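Local coordinates for tailspike protein (Acinetobacter phage vB_ApiP_P1, PDB 6E1R) that forms the trimeric tailspike of the phage and probably recognises and hydrolyses the surface polysaccharide of its Acinetobacter baumannii host, at residues L117-T122 / I150-V155; R246-N251 / E268-G273; A280-Q285 / G305-A310; Y355-F360 / V382-N387; R441-G446 / A531-S536. All coordinates share one frame; numbering follows the deposited sequence.

Interaction 1. Residues L117-T122 / I150-V155; sequences LRVNTT and IPIFTV
Ile150 reaches across to the bend that follows strand 117-119, and its longer branch touches backbone rather than side chains. Its CB points toward residues 117-122. With a chi1 of 49°, CG1 sits between the backbone N and the carbonyl carbon, in the direction of the bend. CG1 meets the carbonyl oxygen of Asn120 at 3.7 Å. One bond further on, the terminal CD1 lies 3.8 Å from C of Thr121 and 3.9 Å from N of Thr122, so that the methyl rests against the peptide that joins them. Next to it the contact is apolar: CG2 of Val119 faces CG2 of Ile152 at 4.5 Å, and Ile152 also packs on Ile144 and Ala146 of the intervening strand 142-146.

The polar end belongs to Thr122. Its OG1 is anti to the backbone N (chi1 -172°), which carries the hydroxyl to the carbonyl of Pro151, with OG1 2.9 Å from Pro151 O. OG1 of Thr154 lies close to the same hydroxyl, but the modelled separation is doubtful and carries no weight. CA of Thr122 also lies 3.4 Å from O of Pro151, in a CA-H...O contact.

The chain turns a corner at Ile152 and Phe153. Strand 117-119 runs parallel to 142-146, while the neighbouring strand 123-124 runs parallel to 151-155 in another sheet. Such stacked corners between successive faces are characteristic of the right-handed parallel beta-helix of phage tailspikes.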
# COMPACT_ATOMS: atom_id res chain seq x y z
N LEU A 117 20.24 -31.64 2.72
CA LEU A 117 21.38 -31.90 1.85
C LEU A 117 22.59 -31.10 2.29
O LEU A 117 22.48 -30.03 2.89
CB LEU A 117 21.03 -31.56 0.40
CG LEU A 117 19.84 -32.31 -0.20
CD1 LEU A 117 19.65 -31.95 -1.66
CD2 LEU A 117 20.02 -33.81 -0.04
N ARG A 118 23.77 -31.64 1.99
CA ARG A 118 25.04 -30.98 2.23
C ARG A 118 25.86 -31.06 0.95
O ARG A 118 26.09 -32.16 0.43
CB ARG A 118 25.79 -31.63 3.40
CG ARG A 118 25.00 -31.64 4.70
CD ARG A 118 25.80 -32.25 5.84
NE ARG A 118 26.88 -31.39 6.29
CZ ARG A 118 26.73 -30.41 7.18
NH1 ARG A 118 25.53 -30.17 7.70
NH2 ARG A 118 27.77 -29.67 7.54
N VAL A 119 26.30 -29.91 0.45
CA VAL A 119 26.93 -29.81 -0.86
C VAL A 119 28.25 -29.06 -0.73
O VAL A 119 28.36 -28.10 0.04
CB VAL A 119 26.01 -29.13 -1.90
CG1 VAL A 119 24.76 -29.97 -2.13
CG2 VAL A 119 25.63 -27.73 -1.44
N ASN A 120 29.26 -29.51 -1.48
CA ASN A 120 30.54 -28.84 -1.55
C ASN A 120 30.84 -28.32 -2.95
O ASN A 120 31.89 -27.71 -3.17
CB ASN A 120 31.68 -29.76 -1.10
CG ASN A 120 31.88 -30.95 -2.02
OD1 ASN A 120 31.00 -31.28 -2.82
ND2 ASN A 120 33.03 -31.60 -1.91
N THR A 121 29.95 -28.56 -3.91
CA THR A 121 30.08 -28.07 -5.27
C THR A 121 28.78 -27.40 -5.69
O THR A 121 27.69 -27.86 -5.32
CB THR A 121 30.43 -29.22 -6.24
OG1 THR A 121 31.66 -29.83 -5.83
CG2 THR A 121 30.57 -28.71 -7.67
N THR A 122 28.90 -26.31 -6.44
CA THR A 122 27.73 -25.53 -6.81
C THR A 122 26.83 -26.31 -7.77
O THR A 122 27.25 -27.28 -8.41
CB THR A 122 28.14 -24.21 -7.46
OG1 THR A 122 26.98 -23.38 -7.64
CG2 THR A 122 28.80 -24.45 -8.81
N ILE A 150 31.32 -21.77 -1.41
CA ILE A 150 30.77 -21.79 -2.77
C ILE A 150 29.29 -21.48 -2.71
O ILE A 150 28.60 -21.78 -1.73
CB ILE A 150 30.99 -23.15 -3.46
CG1 ILE A 150 30.55 -24.30 -2.55
CG2 ILE A 150 32.44 -23.31 -3.88
CD1 ILE A 150 29.16 -24.84 -2.85
N PRO A 151 28.76 -20.87 -3.78
CA PRO A 151 27.31 -20.67 -3.86
C PRO A 151 26.59 -22.00 -3.99
O PRO A 151 26.99 -22.86 -4.78
CB PRO A 151 27.14 -19.80 -5.11
CG PRO A 151 28.36 -20.08 -5.93
CD PRO A 151 29.46 -20.30 -4.94
N ILE A 152 25.52 -22.17 -3.21
CA ILE A 152 24.73 -23.40 -3.29
C ILE A 152 24.13 -23.55 -4.68
O ILE A 152 24.18 -24.62 -5.28
CB ILE A 152 23.64 -23.40 -2.20
CG1 ILE A 152 24.27 -23.49 -0.81
CG2 ILE A 152 22.65 -24.53 -2.43
CD1 ILE A 152 23.27 -23.48 0.32
N PHE A 153 23.58 -22.46 -5.21
CA PHE A 153 23.09 -22.42 -6.58
C PHE A 153 23.82 -21.33 -7.34
O PHE A 153 24.14 -20.27 -6.79
CB PHE A 153 21.57 -22.16 -6.63
CG PHE A 153 20.75 -23.35 -6.21
CD1 PHE A 153 20.50 -24.39 -7.09
CD2 PHE A 153 20.21 -23.41 -4.94
CE1 PHE A 153 19.74 -25.48 -6.71
CE2 PHE A 153 19.44 -24.50 -4.55
CZ PHE A 153 19.21 -25.53 -5.44
N THR A 154 24.10 -21.59 -8.62
CA THR A 154 24.80 -20.66 -9.49
C THR A 154 23.86 -20.21 -10.59
O THR A 154 23.40 -21.04 -11.40
CB THR A 154 26.06 -21.29 -10.08
OG1 THR A 154 27.05 -21.44 -9.05
CG2 THR A 154 26.62 -20.43 -11.19
N VAL A 155 23.56 -18.92 -10.63
CA VAL A 155 22.68 -18.36 -11.65
C VAL A 155 23.46 -18.25 -12.95
O VAL A 155 24.57 -17.72 -12.99
CB VAL A 155 22.14 -16.99 -11.21
CG1 VAL A 155 21.20 -16.43 -12.26
CG2 VAL A 155 21.43 -17.12 -9.87

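Interaction 2. Residues R246-N251 / E268-G273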
# COMPACT_ATOMS: atom_id res chain seq x y z
N ARG A 246 21.44 -5.20 -17.64
CA ARG A 246 21.10 -6.16 -16.60
C ARG A 246 21.04 -5.41 -15.27
O ARG A 246 22.05 -5.31 -14.56
CB ARG A 246 22.11 -7.30 -16.58
CG ARG A 246 21.93 -8.23 -17.76
CD ARG A 246 23.07 -9.22 -17.91
NE ARG A 246 23.25 -9.62 -19.31
CZ ARG A 246 22.36 -10.27 -20.06
NH1 ARG A 246 21.19 -10.62 -19.56
NH2 ARG A 246 22.65 -10.56 -21.32
N GLU A 247 19.86 -4.89 -14.94
CA GLU A 247 19.67 -4.12 -13.73
C GLU A 247 18.75 -4.85 -12.75
O GLU A 247 17.75 -5.45 -13.17
CB GLU A 247 19.08 -2.74 -14.05
CG GLU A 247 19.92 -1.93 -15.03
CD GLU A 247 19.24 -0.65 -15.48
OE1 GLU A 247 18.06 -0.44 -15.10
OE2 GLU A 247 19.87 0.14 -16.20
N PRO A 248 19.04 -4.81 -11.45
CA PRO A 248 18.17 -5.48 -10.48
C PRO A 248 16.85 -4.75 -10.28
O PRO A 248 16.80 -3.74 -9.58
CB PRO A 248 19.00 -5.49 -9.19
CG PRO A 248 20.38 -5.01 -9.58
CD PRO A 248 20.21 -4.19 -10.81
N ASN A 249 15.77 -5.27 -10.88
CA ASN A 249 14.49 -4.58 -10.91
C ASN A 249 13.39 -5.43 -10.31
O ASN A 249 13.50 -6.66 -10.22
CB ASN A 249 14.11 -4.21 -12.35
CG ASN A 249 15.19 -3.42 -13.07
OD1 ASN A 249 15.97 -2.71 -12.45
ND2 ASN A 249 15.23 -3.56 -14.39
N ALA A 250 12.32 -4.76 -9.88
CA ALA A 250 11.03 -5.39 -9.59
C ALA A 250 11.14 -6.51 -8.55
O ALA A 250 10.76 -7.65 -8.77
CB ALA A 250 10.39 -5.93 -10.88
N ASN A 251 11.67 -6.15 -7.38
CA ASN A 251 11.84 -7.09 -6.28
C ASN A 251 11.01 -6.62 -5.09
O ASN A 251 11.28 -5.56 -4.52
CB ASN A 251 13.32 -7.23 -5.92
CG ASN A 251 14.14 -7.79 -7.07
OD1 ASN A 251 13.71 -8.71 -7.76
ND2 ASN A 251 15.30 -7.21 -7.30
N GLU A 268 21.60 -4.55 -0.66
CA GLU A 268 22.41 -3.73 -1.55
C GLU A 268 22.12 -4.09 -3.00
O GLU A 268 22.05 -5.28 -3.34
CB GLU A 268 23.90 -3.90 -1.26
CG GLU A 268 24.81 -3.11 -2.19
CD GLU A 268 26.28 -3.28 -1.86
OE1 GLU A 268 26.62 -4.26 -1.17
OE2 GLU A 268 27.09 -2.44 -2.30
N TRP A 269 21.96 -3.07 -3.84
CA TRP A 269 21.87 -3.27 -5.28
C TRP A 269 22.33 -2.00 -5.97
O TRP A 269 22.26 -0.91 -5.41
CB TRP A 269 20.44 -3.64 -5.72
CG TRP A 269 19.47 -2.51 -5.75
CD1 TRP A 269 19.19 -1.69 -6.81
CD2 TRP A 269 18.60 -2.09 -4.69
NE1 TRP A 269 18.23 -0.78 -6.47
CE2 TRP A 269 17.84 -1.00 -5.18
CE3 TRP A 269 18.39 -2.52 -3.38
CZ2 TRP A 269 16.90 -0.34 -4.39
CZ3 TRP A 269 17.45 -1.86 -2.60
CH2 TRP A 269 16.72 -0.78 -3.11
N ASP A 270 22.82 -2.16 -7.20
CA ASP A 270 23.42 -1.05 -7.94
C ASP A 270 22.77 -0.96 -9.32
O ASP A 270 21.66 -1.45 -9.55
CB ASP A 270 24.94 -1.23 -8.02
CG ASP A 270 25.34 -2.53 -8.71
OD1 ASP A 270 24.45 -3.29 -9.14
OD2 ASP A 270 26.56 -2.80 -8.81
N SER A 271 23.47 -0.31 -10.25
CA SER A 271 23.06 -0.18 -11.64
C SER A 271 21.73 0.55 -11.80
O SER A 271 21.05 0.39 -12.81
CB SER A 271 23.00 -1.54 -12.34
OG SER A 271 24.24 -2.21 -12.25
N TYR A 272 21.36 1.36 -10.80
CA TYR A 272 20.10 2.12 -10.82
C TYR A 272 18.90 1.18 -10.95
O TYR A 272 17.96 1.44 -11.70
CB TYR A 272 20.11 3.18 -11.92
CG TYR A 272 21.27 4.13 -11.82
CD1 TYR A 272 22.46 3.88 -12.49
CD2 TYR A 272 21.19 5.28 -11.04
CE1 TYR A 272 23.54 4.75 -12.40
CE2 TYR A 272 22.26 6.16 -10.94
CZ TYR A 272 23.43 5.88 -11.62
OH TYR A 272 24.49 6.75 -11.53
N GLY A 273 18.94 0.07 -10.21
CA GLY A 273 17.83 -0.86 -10.23
C GLY A 273 16.56 -0.23 -9.68
O GLY A 273 16.59 0.60 -8.77
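Pro248 and Gly273 bring the two backbones to a CA-CA separation of 4.6 Å at a corner of the parallel beta-helix, where the chain leaves strand 267-270 through Ser271 and Tyr272, both with positive phi, and enters strand 273-278 on another face. The bend is closed by a bond from Gly273 N to Asp270 O.

The Pro248 ring fits against this turn. Its CD lies 3.3 Å from Asp270 O, and its CG is 4.1 Å from CB of Trp269. Because Gly273 has no side chain, its CA can approach O of Pro248 to 3.1 Å in a CA-H...O contact; the same oxygen accepts a hydrogen bond from Trp276, whose ring stacks on Trp269. The extended Glu247 sets its CG 3.4 Å from O of Ser271, while OE2 is held by Gly244 N. Asn249 turns OD1 toward the far end of the corner, where Thr274 N binds it.

CG of Trp269 sits between the backbone N and the carbonyl carbon (chi1 76°), and NE1 donates to O of Gly273 at 3.1 Å, arriving from above the carbonyl plane, 51° out of it.

Interaction 3. Residues A280-Q285 / G305-A310; sequences ACDLEQ and GGYIEA
Tyr307 is gripped by its neighbouring strand through both its backbone N and its O: the N donates to O of Cys281 at 2.9 Å, and the O accepts from N of Leu283, also at 2.9 Å and almost straight at 172°. The next bond of the ladder, Glu309 N to Leu283 O, is 3.1 Å long. These three bonds define the regular centre of the contact, where the axes of strands 281-284 and 306-309 run 4.7 Å apart and within 9° of parallel. Leu283 and Ile308 point to one face, where they pack on Phe258 and on Phe334 and Ile337 of the adjoining strands. On the other face CG of Asp282 lies opposite the backbone N (chi1 -175°), which brings OD1 to 3.4 Å from CB of Tyr307.

Both ends are looser. At the start a water bridges N of Cys281 and O of Gly305. At the finish the bond from Gln285 N to Glu309 O is weak, at 3.4 Å. Here the partly exposed Glu284 and Glu309 lie side by side and point the same way, with OE1 of Glu284 3.5 Å from OE2 of Glu309. A salt bridge from Arg259 to Glu284 probably eases the crowding of acids.

Tyr307 OH bonds Thr274 OG1 of the third subunit, so one face of this ladder meets a neighbour while the Leu283 and Ile308 face turns to the coil interior, as in a trimeric parallel beta-helix.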
# COMPACT_ATOMS: atom_id res chain seq x y z
N ALA A 280 5.12 -4.57 4.96
CA ALA A 280 5.01 -5.13 6.31
C ALA A 280 6.25 -5.95 6.69
O ALA A 280 6.15 -6.96 7.38
CB ALA A 280 3.74 -5.98 6.46
N CYS A 281 7.41 -5.49 6.25
CA CYS A 281 8.65 -6.19 6.56
C CYS A 281 9.18 -5.76 7.92
O CYS A 281 8.75 -4.77 8.51
CB CYS A 281 9.69 -5.94 5.47
SG CYS A 281 9.26 -6.66 3.87
N ASP A 282 10.14 -6.53 8.43
CA ASP A 282 10.69 -6.33 9.77
C ASP A 282 12.21 -6.23 9.66
O ASP A 282 12.88 -7.23 9.38
CB ASP A 282 10.28 -7.48 10.69
CG ASP A 282 10.72 -7.27 12.12
OD1 ASP A 282 11.14 -6.15 12.47
OD2 ASP A 282 10.65 -8.25 12.90
N LEU A 283 12.74 -5.03 9.88
CA LEU A 283 14.18 -4.77 9.84
C LEU A 283 14.59 -4.31 11.24
O LEU A 283 14.49 -3.12 11.56
CB LEU A 283 14.54 -3.73 8.78
CG LEU A 283 14.43 -4.08 7.29
CD1 LEU A 283 12.98 -4.14 6.83
CD2 LEU A 283 15.23 -3.10 6.45
N GLU A 284 15.05 -5.25 12.07
CA GLU A 284 15.38 -4.93 13.45
C GLU A 284 16.60 -5.72 13.91
O GLU A 284 16.97 -6.73 13.31
CB GLU A 284 14.20 -5.19 14.39
CG GLU A 284 13.78 -6.64 14.50
CD GLU A 284 12.72 -6.86 15.57
OE1 GLU A 284 12.89 -6.33 16.69
OE2 GLU A 284 11.72 -7.55 15.29
N GLN A 285 17.22 -5.21 14.97
CA GLN A 285 18.31 -5.89 15.67
C GLN A 285 19.53 -6.11 14.77
O GLN A 285 20.27 -7.08 14.94
CB GLN A 285 17.84 -7.22 16.27
CG GLN A 285 16.72 -7.07 17.29
CD GLN A 285 16.26 -8.39 17.85
OE1 GLN A 285 16.85 -9.44 17.59
NE2 GLN A 285 15.19 -8.36 18.63
N GLY A 305 3.94 -0.33 5.79
CA GLY A 305 3.81 -1.06 7.04
C GLY A 305 5.07 -1.81 7.42
O GLY A 305 5.90 -2.11 6.56
N GLY A 306 5.25 -2.09 8.72
CA GLY A 306 6.36 -2.90 9.16
C GLY A 306 7.12 -2.23 10.28
O GLY A 306 6.65 -1.27 10.90
N TYR A 307 8.33 -2.74 10.54
CA TYR A 307 9.18 -2.27 11.62
C TYR A 307 10.57 -1.95 11.10
O TYR A 307 11.12 -2.70 10.28
CB TYR A 307 9.30 -3.30 12.75
CG TYR A 307 8.02 -3.60 13.48
CD1 TYR A 307 7.05 -4.42 12.93
CD2 TYR A 307 7.79 -3.08 14.75
CE1 TYR A 307 5.89 -4.70 13.60
CE2 TYR A 307 6.62 -3.36 15.43
CZ TYR A 307 5.67 -4.17 14.85
OH TYR A 307 4.50 -4.45 15.52
N ILE A 308 11.12 -0.83 11.56
CA ILE A 308 12.54 -0.53 11.40
C ILE A 308 13.03 -0.02 12.75
O ILE A 308 12.91 1.17 13.05
CB ILE A 308 12.80 0.49 10.28
CG1 ILE A 308 12.20 0.02 8.96
CG2 ILE A 308 14.30 0.73 10.12
CD1 ILE A 308 12.41 0.99 7.81
N GLU A 309 13.57 -0.91 13.58
CA GLU A 309 13.87 -0.56 14.96
C GLU A 309 15.10 -1.33 15.43
O GLU A 309 15.64 -2.17 14.71
CB GLU A 309 12.67 -0.84 15.87
CG GLU A 309 12.19 -2.28 15.87
CD GLU A 309 11.04 -2.51 16.83
OE1 GLU A 309 10.47 -1.51 17.33
OE2 GLU A 309 10.70 -3.68 17.09
N ALA A 310 15.55 -1.00 16.64
CA ALA A 310 16.60 -1.74 17.34
C ALA A 310 17.90 -1.81 16.53
O ALA A 310 18.62 -2.81 16.59
CB ALA A 310 16.13 -3.15 17.71
O HOH W 1 8.06 -2.74 5.24

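Interaction 4. Residues Y355-F360 / V382-N387; sequences YPKYIF and VALIEN
Tyr358 and Ile359 pair with Ile385 and Asn387 in a parallel ladder interrupted by a beta bulge, joining consecutive rungs toward the end of the beta-helix. The bulge is evident at O of Tyr358, which accepts from two successive amides: N of Glu386 at 2.7 Å and N of Asn387 in a weak bond at 3.4 Å. Before it, N of Tyr358 donates to O of Leu384; after it, Phe360 N donates to O of Asn387 at 3.1 Å. The extra residue, Glu386, sits at a corner of the chain and turns its CB toward the partner strand, 3.8 Å from CG1 of Ile359. These two side chains also pack on Ile389 of the second subunit.

Tyr358 presents its ring edge to the ladder, CD1 lying 3.6 Å from O of Leu384 close to the ring plane, while its hydroxyl bonds Asn350. Lys357, the residue before it, bends at chi2 (-59°), which sends the chain along the short 3-10 segment 382-384. Its NZ donates to O of Ala383 at 2.8 Å, and a second carbonyl, that of Asn354, takes another bond.

NZ stays 6.1 Å from OE1 of Glu386, so no salt bridge joins them. The ammonium is held instead by peptide carbonyls, whose partial negative charge probably helps to stabilise it.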
# COMPACT_ATOMS: atom_id res chain seq x y z
N TYR A 355 17.59 15.07 -4.17
CA TYR A 355 16.90 13.79 -4.27
C TYR A 355 17.60 12.72 -3.44
O TYR A 355 18.83 12.75 -3.30
CB TYR A 355 16.82 13.34 -5.73
CG TYR A 355 16.36 14.43 -6.66
CD1 TYR A 355 15.08 14.97 -6.55
CD2 TYR A 355 17.20 14.94 -7.64
CE1 TYR A 355 14.65 15.97 -7.39
CE2 TYR A 355 16.78 15.95 -8.48
CZ TYR A 355 15.50 16.46 -8.35
OH TYR A 355 15.08 17.47 -9.19
N PRO A 356 16.85 11.77 -2.86
CA PRO A 356 15.39 11.66 -2.94
C PRO A 356 14.62 12.53 -1.95
O PRO A 356 15.19 13.01 -0.97
CB PRO A 356 15.15 10.18 -2.62
CG PRO A 356 16.26 9.82 -1.70
CD PRO A 356 17.45 10.60 -2.20
N LYS A 357 13.33 12.73 -2.21
CA LYS A 357 12.43 13.30 -1.23
C LYS A 357 11.88 12.20 -0.34
O LYS A 357 11.90 11.02 -0.69
CB LYS A 357 11.28 14.05 -1.92
CG LYS A 357 11.72 15.07 -2.95
CD LYS A 357 12.62 16.13 -2.34
CE LYS A 357 12.95 17.23 -3.35
NZ LYS A 357 13.96 18.18 -2.82
N TYR A 358 11.38 12.60 0.83
CA TYR A 358 10.93 11.65 1.84
C TYR A 358 9.50 11.94 2.25
O TYR A 358 9.10 13.11 2.35
CB TYR A 358 11.85 11.68 3.06
CG TYR A 358 13.24 11.15 2.79
CD1 TYR A 358 14.22 11.97 2.24
CD2 TYR A 358 13.57 9.83 3.06
CE1 TYR A 358 15.49 11.50 1.99
CE2 TYR A 358 14.84 9.35 2.81
CZ TYR A 358 15.79 10.18 2.27
OH TYR A 358 17.06 9.70 2.02
N ILE A 359 8.74 10.88 2.48
CA ILE A 359 7.40 10.96 3.05
C ILE A 359 7.36 10.07 4.28
O ILE A 359 7.65 8.87 4.19
CB ILE A 359 6.32 10.55 2.04
CG1 ILE A 359 6.14 11.63 0.97
CG2 ILE A 359 5.00 10.28 2.75
CD1 ILE A 359 5.07 11.31 -0.05
N PHE A 360 7.02 10.66 5.42
CA PHE A 360 6.82 9.94 6.67
C PHE A 360 5.34 10.07 7.01
O PHE A 360 4.90 11.12 7.48
CB PHE A 360 7.72 10.48 7.78
CG PHE A 360 9.18 10.19 7.58
CD1 PHE A 360 9.96 10.99 6.76
CD2 PHE A 360 9.78 9.11 8.21
CE1 PHE A 360 11.30 10.72 6.57
CE2 PHE A 360 11.12 8.83 8.03
CZ PHE A 360 11.88 9.64 7.21
N VAL A 382 14.29 20.33 5.48
CA VAL A 382 12.88 20.30 5.11
C VAL A 382 12.70 20.32 3.60
O VAL A 382 11.65 19.89 3.10
CB VAL A 382 12.14 21.47 5.78
CG1 VAL A 382 10.63 21.34 5.61
CG2 VAL A 382 12.51 21.55 7.26
N ALA A 383 13.71 20.78 2.85
CA ALA A 383 13.63 20.74 1.40
C ALA A 383 13.58 19.31 0.87
O ALA A 383 13.18 19.10 -0.28
CB ALA A 383 14.81 21.48 0.78
N LEU A 384 13.98 18.33 1.67
CA LEU A 384 13.91 16.93 1.30
C LEU A 384 12.65 16.24 1.80
O LEU A 384 12.45 15.06 1.51
CB LEU A 384 15.14 16.18 1.83
CG LEU A 384 16.51 16.72 1.41
CD1 LEU A 384 17.62 15.90 2.06
CD2 LEU A 384 16.64 16.72 -0.10
N ILE A 385 11.80 16.95 2.53
CA ILE A 385 10.59 16.38 3.11
C ILE A 385 9.45 16.68 2.15
O ILE A 385 8.97 17.82 2.07
CB ILE A 385 10.32 16.94 4.51
CG1 ILE A 385 11.49 16.63 5.44
CG2 ILE A 385 9.02 16.36 5.07
CD1 ILE A 385 11.84 15.17 5.52
N GLU A 386 9.01 15.66 1.41
CA GLU A 386 7.86 15.84 0.53
C GLU A 386 6.56 15.92 1.32
O GLU A 386 5.64 16.65 0.93
CB GLU A 386 7.79 14.70 -0.49
CG GLU A 386 6.72 14.88 -1.56
CD GLU A 386 7.00 16.06 -2.46
OE1 GLU A 386 8.18 16.39 -2.67
OE2 GLU A 386 6.02 16.67 -2.97
N ASN A 387 6.47 15.19 2.43
CA ASN A 387 5.31 15.25 3.31
C ASN A 387 5.64 14.56 4.62
O ASN A 387 6.40 13.59 4.65
CB ASN A 387 4.07 14.61 2.66
CG ASN A 387 2.77 15.16 3.22
OD1 ASN A 387 2.03 14.45 3.90
ND2 ASN A 387 2.50 16.43 2.93

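Interaction 5. Residues R441-G446 / A531-S536; sequences RDFTVG and ATAVGS
Gly446 and Gly535 are linked through one water, which donates to O of Gly535 at 2.6 Å and accepts from N of Gly446 at 3.0 Å. The water thus joins two exposed loops where their backbones do not bond directly. The Gly535 carbonyl is also approached by a methyl: a chi1 of 176° turns CG1 of Val445 away from its own backbone N and brings it within 3.5 Å of that oxygen. Both glycines have positive phi, 82° at Gly446 and 69° at Gly535, a backbone conformation that favours glycine.

Deeper in, Phe443 carries the contact. Its CB points toward residues 531-536, and the ring meets them with more than one part of its rim. CE2 lies 3.2 Å from O of Ala531, which sits at the ring edge and near the ring plane. The adjacent CZ touches CB of Ala531 at 4.0 Å, and CD2 touches CB of Ala533 at the same distance.

Strand 435-443 belongs to a five-stranded antiparallel sheet and strand 528-533 to a four-stranded one, so this contact joins two sheets that pack together, consistent with a beta-sandwich, in the C-terminal domain beyond the beta-helix. Val449, Phe519 and Met543 add to the apolar surroundings of the Phe443 ring.

Nearer the surface, CB of Ala533 lies 3.6 Å from O of Thr444. Thr532 points its CB away from residues 441-446, yet CG2 still reaches O of Gly446 at 3.6 Å, while its hydroxyl bonds Ser448.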
# COMPACT_ATOMS: atom_id res chain seq x y z
N ARG A 441 21.92 47.82 -0.83
CA ARG A 441 21.51 49.06 -1.46
C ARG A 441 22.39 50.18 -0.93
O ARG A 441 22.13 50.74 0.14
CB ARG A 441 20.03 49.33 -1.21
CG ARG A 441 19.09 48.21 -1.64
CD ARG A 441 19.10 48.00 -3.16
NE ARG A 441 20.24 47.21 -3.61
CZ ARG A 441 20.53 46.98 -4.89
NH1 ARG A 441 19.78 47.50 -5.85
NH2 ARG A 441 21.59 46.25 -5.20
N ASP A 442 23.44 50.50 -1.67
CA ASP A 442 24.45 51.46 -1.23
C ASP A 442 24.11 52.84 -1.78
O ASP A 442 23.96 53.01 -3.00
CB ASP A 442 25.84 51.02 -1.68
CG ASP A 442 26.16 49.60 -1.25
OD1 ASP A 442 25.72 49.20 -0.16
OD2 ASP A 442 26.84 48.89 -2.02
N PHE A 443 24.00 53.82 -0.89
CA PHE A 443 23.59 55.17 -1.25
C PHE A 443 24.68 56.18 -0.91
O PHE A 443 25.44 56.00 0.05
CB PHE A 443 22.30 55.58 -0.52
CG PHE A 443 21.08 54.84 -0.97
CD1 PHE A 443 20.76 53.61 -0.41
CD2 PHE A 443 20.25 55.36 -1.94
CE1 PHE A 443 19.63 52.93 -0.81
CE2 PHE A 443 19.12 54.68 -2.35
CZ PHE A 443 18.81 53.46 -1.78
N THR A 444 24.74 57.23 -1.71
CA THR A 444 25.39 58.48 -1.34
C THR A 444 24.30 59.54 -1.16
O THR A 444 23.12 59.30 -1.43
CB THR A 444 26.42 58.92 -2.38
OG1 THR A 444 25.77 59.16 -3.64
CG2 THR A 444 27.48 57.85 -2.56
N VAL A 445 24.71 60.72 -0.69
CA VAL A 445 23.76 61.78 -0.41
C VAL A 445 22.98 62.12 -1.67
O VAL A 445 23.53 62.65 -2.64
CB VAL A 445 24.46 63.03 0.16
CG1 VAL A 445 23.46 64.16 0.35
CG2 VAL A 445 25.14 62.69 1.48
N GLY A 446 21.68 61.82 -1.67
CA GLY A 446 20.81 62.13 -2.78
C GLY A 446 20.84 61.14 -3.93
O GLY A 446 20.22 61.41 -4.96
N ALA A 531 14.59 53.98 -5.17
CA ALA A 531 14.67 54.70 -3.91
C ALA A 531 15.75 55.76 -4.00
O ALA A 531 16.88 55.47 -4.43
CB ALA A 531 14.96 53.75 -2.75
N THR A 532 15.42 56.99 -3.61
CA THR A 532 16.35 58.11 -3.62
C THR A 532 16.60 58.57 -2.19
O THR A 532 15.65 58.86 -1.46
CB THR A 532 15.82 59.26 -4.47
OG1 THR A 532 15.55 58.80 -5.80
CG2 THR A 532 16.83 60.39 -4.53
N ALA A 533 17.87 58.65 -1.81
CA ALA A 533 18.22 59.02 -0.44
C ALA A 533 17.75 60.43 -0.12
O ALA A 533 17.81 61.33 -0.96
CB ALA A 533 19.73 58.91 -0.23
N VAL A 534 17.28 60.62 1.11
CA VAL A 534 16.71 61.89 1.56
C VAL A 534 17.60 62.47 2.65
O VAL A 534 18.01 61.76 3.57
CB VAL A 534 15.27 61.69 2.08
CG1 VAL A 534 14.74 62.98 2.68
CG2 VAL A 534 14.37 61.21 0.95
N GLY A 535 17.90 63.76 2.53
CA GLY A 535 18.66 64.43 3.57
C GLY A 535 20.10 63.94 3.62
O GLY A 535 20.80 63.93 2.60
N SER A 536 20.54 63.53 4.80
CA SER A 536 21.90 63.07 5.01
C SER A 536 22.06 61.57 4.81
O SER A 536 23.16 61.05 5.03
CB SER A 536 22.37 63.45 6.42
OG SER A 536 22.24 64.84 6.65
O HOH W 2 20.75 61.76 1.17

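Overall arrangement
The chain is the C-terminal portion of a longer tailspike, without its N-terminal region, and the five contacts follow one another along it. Interactions 1 to 4 lie in the parallel beta-helix; interaction 5 lies in the C-terminal domain, its centre about 84 Å from that of interaction 1 and about 45 Å from that of interaction 4. Interactions 1, 3 and 4 all involve the stacked parallel strands 117-119 to 385-389, whereas interaction 2 forms a corner with its centre about 22 Å from those of both 3 and 4. The trimer brings 2 and 3 together: Asn249, whose side chain is about 4 Å from a bound sodium ion, packs on Tyr307 of the second subunit. Interactions 1 and 5 touch no other subunit.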